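Local coordinates for protein 'Carboxyl esterase 2 (Tuber melanosporum Mel28, PDB 5MIF) that probably hydrolyses carboxylic esters, as a member of an archaea-like carboxylesterase family with the alpha/beta hydrolase fold, at residues S196-L201 and E260-P265. Numbering follows the deposited sequence.
Sequences SSSVSL and EDVASP
Ser198 OG is held by two groups: it donates a hydrogen bond to the backbone carbonyl of Val262, OG to O 2.8 Å, and also hydrogen-bonds to Asn160 ND2. With OG anti to the backbone N (chi1 -178°), the hydroxyl reaches out from helix 191-206 to the loop; it meets Val262 O at a C=O...donor angle of 135°, tilted 20° from the carbonyl plane. Val262 CG1 packs beside the hydroxyl, 3.5 Å from Ser198 OG. With an alanine here the hydroxyl is gone, and the Val262 carbonyl and the Asn160 amide would probably each lose this partner. One turn further along, Leu201 sends CD2 against the backbone of Asp261, 3.3 Å from its O, while Asp261 CB lies alongside the same methyl at 3.7 Å. The Asp261 carboxylate forms a salt bridge through OD2 with Lys205, so a charged side chain of the same helix also holds this corner of the loop. Pro265 closes the other end: its CG sits 3.2 Å from Ser197 OG and 3.6 Å from Ser198 N. Ser197 OG, turned between its own N and carbonyl carbon, hydrogen-bonds back to Gly193 O, which satisfies the hydroxyl within the helix and lets it lie against the CG and CB carbons of the Pro265 ring. The helix follows the probable nucleophile elbow around Ser190. Because both serine hydroxyls are paired, a helix face of two serines and a leucine can pack against the loop between helices 241-251 and 270-273, its polar groups sitting beside Leu201 and Pro265 carbons in a buried interface.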
ATOM      1  N   SER A 196       7.732   7.602  17.601  1.00 34.80           N
ATOM      2  CA  SER A 196       6.889   8.549  16.874  1.00 34.18           C
ATOM      3  C   SER A 196       5.540   8.688  17.572  1.00 32.43           C
ATOM      4  O   SER A 196       5.097   9.795  17.890  1.00 34.14           O
ATOM      5  CB  SER A 196       6.703   8.104  15.412  1.00 35.56           C
ATOM      6  OG  SER A 196       6.030   9.103  14.649  1.00 35.72           O
ATOM      7  N   SER A 197       4.902   7.557  17.842  1.00 34.53           N
ATOM      8  CA  SER A 197       3.589   7.580  18.472  1.00 36.77           C
ATOM      9  C   SER A 197       3.694   8.054  19.922  1.00 38.51           C
ATOM     10  O   SER A 197       2.750   8.649  20.446  1.00 36.14           O
ATOM     11  CB  SER A 197       2.935   6.200  18.412  1.00 33.11           C
ATOM     12  OG  SER A 197       3.789   5.246  19.004  1.00 40.83           O
ATOM     13  N   SER A 198       4.841   7.805  20.566  1.00 36.83           N
ATOM     14  CA  SER A 198       5.066   8.313  21.919  1.00 33.97           C
ATOM     15  C   SER A 198       5.125   9.827  21.962  1.00 33.16           C
ATOM     16  O   SER A 198       4.506  10.453  22.828  1.00 37.07           O
ATOM     17  CB  SER A 198       6.352   7.733  22.513  1.00 39.32           C
ATOM     18  OG  SER A 198       6.541   8.188  23.843  1.00 35.31           O
ATOM     19  N   VAL A 199       5.861  10.411  21.019  1.00 31.14           N
ATOM     20  CA  VAL A 199       5.992  11.859  20.923  1.00 32.34           C
ATOM     21  C   VAL A 199       4.651  12.515  20.554  1.00 38.64           C
ATOM     22  O   VAL A 199       4.313  13.610  21.047  1.00 36.86           O
ATOM     23  CB  VAL A 199       7.085  12.237  19.897  1.00 35.31           C
ATOM     24  CG1 VAL A 199       7.071  13.731  19.608  1.00 34.03           C
ATOM     25  CG2 VAL A 199       8.471  11.807  20.427  1.00 33.98           C
ATOM     26  N   SER A 200       3.888  11.852  19.685  1.00 36.85           N
ATOM     27  CA  SER A 200       2.526  12.310  19.395  1.00 37.47           C
ATOM     28  C   SER A 200       1.704  12.367  20.692  1.00 37.43           C
ATOM     29  O   SER A 200       1.066  13.371  20.986  1.00 41.36           O
ATOM     30  CB  SER A 200       1.843  11.394  18.364  1.00 36.47           C
ATOM     31  OG  SER A 200       2.377  11.576  17.051  1.00 36.61           O
ATOM     32  N   LEU A 201       1.736  11.286  21.465  1.00 35.34           N
ATOM     33  CA  LEU A 201       0.982  11.195  22.707  1.00 38.26           C
ATOM     34  C   LEU A 201       1.428  12.258  23.720  1.00 40.18           C
ATOM     35  O   LEU A 201       0.600  12.886  24.373  1.00 43.04           O
ATOM     36  CB  LEU A 201       1.113   9.788  23.300  1.00 37.16           C
ATOM     37  CG  LEU A 201       0.427   9.524  24.643  1.00 39.96           C
ATOM     38  CD1 LEU A 201      -1.065   9.749  24.528  1.00 44.13           C
ATOM     39  CD2 LEU A 201       0.721   8.107  25.110  1.00 40.94           C
ATOM     40  N   GLU A 260       2.944   1.658  30.811  1.00 45.95           N
ATOM     41  CA  GLU A 260       2.683   3.085  30.674  1.00 44.06           C
ATOM     42  C   GLU A 260       2.387   3.459  29.229  1.00 45.17           C
ATOM     43  O   GLU A 260       2.958   2.886  28.303  1.00 44.87           O
ATOM     44  CB  GLU A 260       3.870   3.892  31.191  1.00 45.33           C
ATOM     45  CG  GLU A 260       4.141   3.681  32.674  1.00 50.23           C
ATOM     46  CD  GLU A 260       5.385   4.404  33.155  1.00 48.84           C
ATOM     47  OE1 GLU A 260       5.875   5.311  32.447  1.00 43.89           O
ATOM     48  OE2 GLU A 260       5.878   4.055  34.242  1.00 53.96           O
ATOM     49  N   ASP A 261       1.482   4.411  29.038  1.00 45.89           N
ATOM     50  CA  ASP A 261       1.090   4.796  27.693  1.00 48.05           C
ATOM     51  C   ASP A 261       2.258   5.464  26.944  1.00 45.66           C
ATOM     52  O   ASP A 261       2.389   5.295  25.741  1.00 42.22           O
ATOM     53  CB  ASP A 261      -0.142   5.707  27.733  1.00 49.47           C
ATOM     54  CG  ASP A 261       0.036   6.899  28.660  1.00 50.21           C
ATOM     55  OD1 ASP A 261       1.082   6.973  29.335  1.00 46.75           O
ATOM     56  OD2 ASP A 261      -0.874   7.754  28.716  1.00 47.51           O
ATOM     57  N   VAL A 262       3.122   6.191  27.654  1.00 43.65           N
ATOM     58  CA  VAL A 262       4.264   6.824  26.999  1.00 38.68           C
ATOM     59  C   VAL A 262       5.204   5.766  26.412  1.00 38.85           C
ATOM     60  O   VAL A 262       5.732   5.949  25.320  1.00 42.78           O
ATOM     61  CB  VAL A 262       5.046   7.742  27.969  1.00 39.08           C
ATOM     62  CG1 VAL A 262       6.313   8.298  27.300  1.00 35.52           C
ATOM     63  CG2 VAL A 262       4.149   8.871  28.446  1.00 38.46           C
ATOM     64  N   ALA A 263       5.380   4.647  27.108  1.00 39.81           N
ATOM     65  CA  ALA A 263       6.187   3.536  26.585  1.00 37.45           C
ATOM     66  C   ALA A 263       5.453   2.764  25.492  1.00 40.05           C
ATOM     67  O   ALA A 263       6.041   2.349  24.487  1.00 40.83           O
ATOM     68  CB  ALA A 263       6.575   2.581  27.713  1.00 38.32           C
ATOM     69  N   SER A 264       4.166   2.550  25.722  1.00 38.33           N
ATOM     70  CA  SER A 264       3.348   1.718  24.861  1.00 41.48           C
ATOM     71  C   SER A 264       2.095   2.474  24.451  1.00 43.80           C
ATOM     72  O   SER A 264       1.054   2.331  25.084  1.00 45.80           O
ATOM     73  CB  SER A 264       2.988   0.420  25.586  1.00 41.46           C
ATOM     74  OG  SER A 264       4.155  -0.320  25.910  1.00 41.93           O
ATOM     75  N   PRO A 265       2.191   3.298  23.396  1.00 42.60           N
ATOM     76  CA  PRO A 265       1.060   4.164  23.027  1.00 43.71           C
ATOM     77  C   PRO A 265      -0.175   3.386  22.607  1.00 42.78           C
ATOM     78  O   PRO A 265      -1.266   3.961  22.576  1.00 45.00           O
ATOM     79  CB  PRO A 265       1.622   4.998  21.875  1.00 41.51           C
ATOM     80  CG  PRO A 265       3.093   5.052  22.166  1.00 40.80           C
ATOM     81  CD  PRO A 265       3.416   3.665  22.669  1.00 40.87           C
TER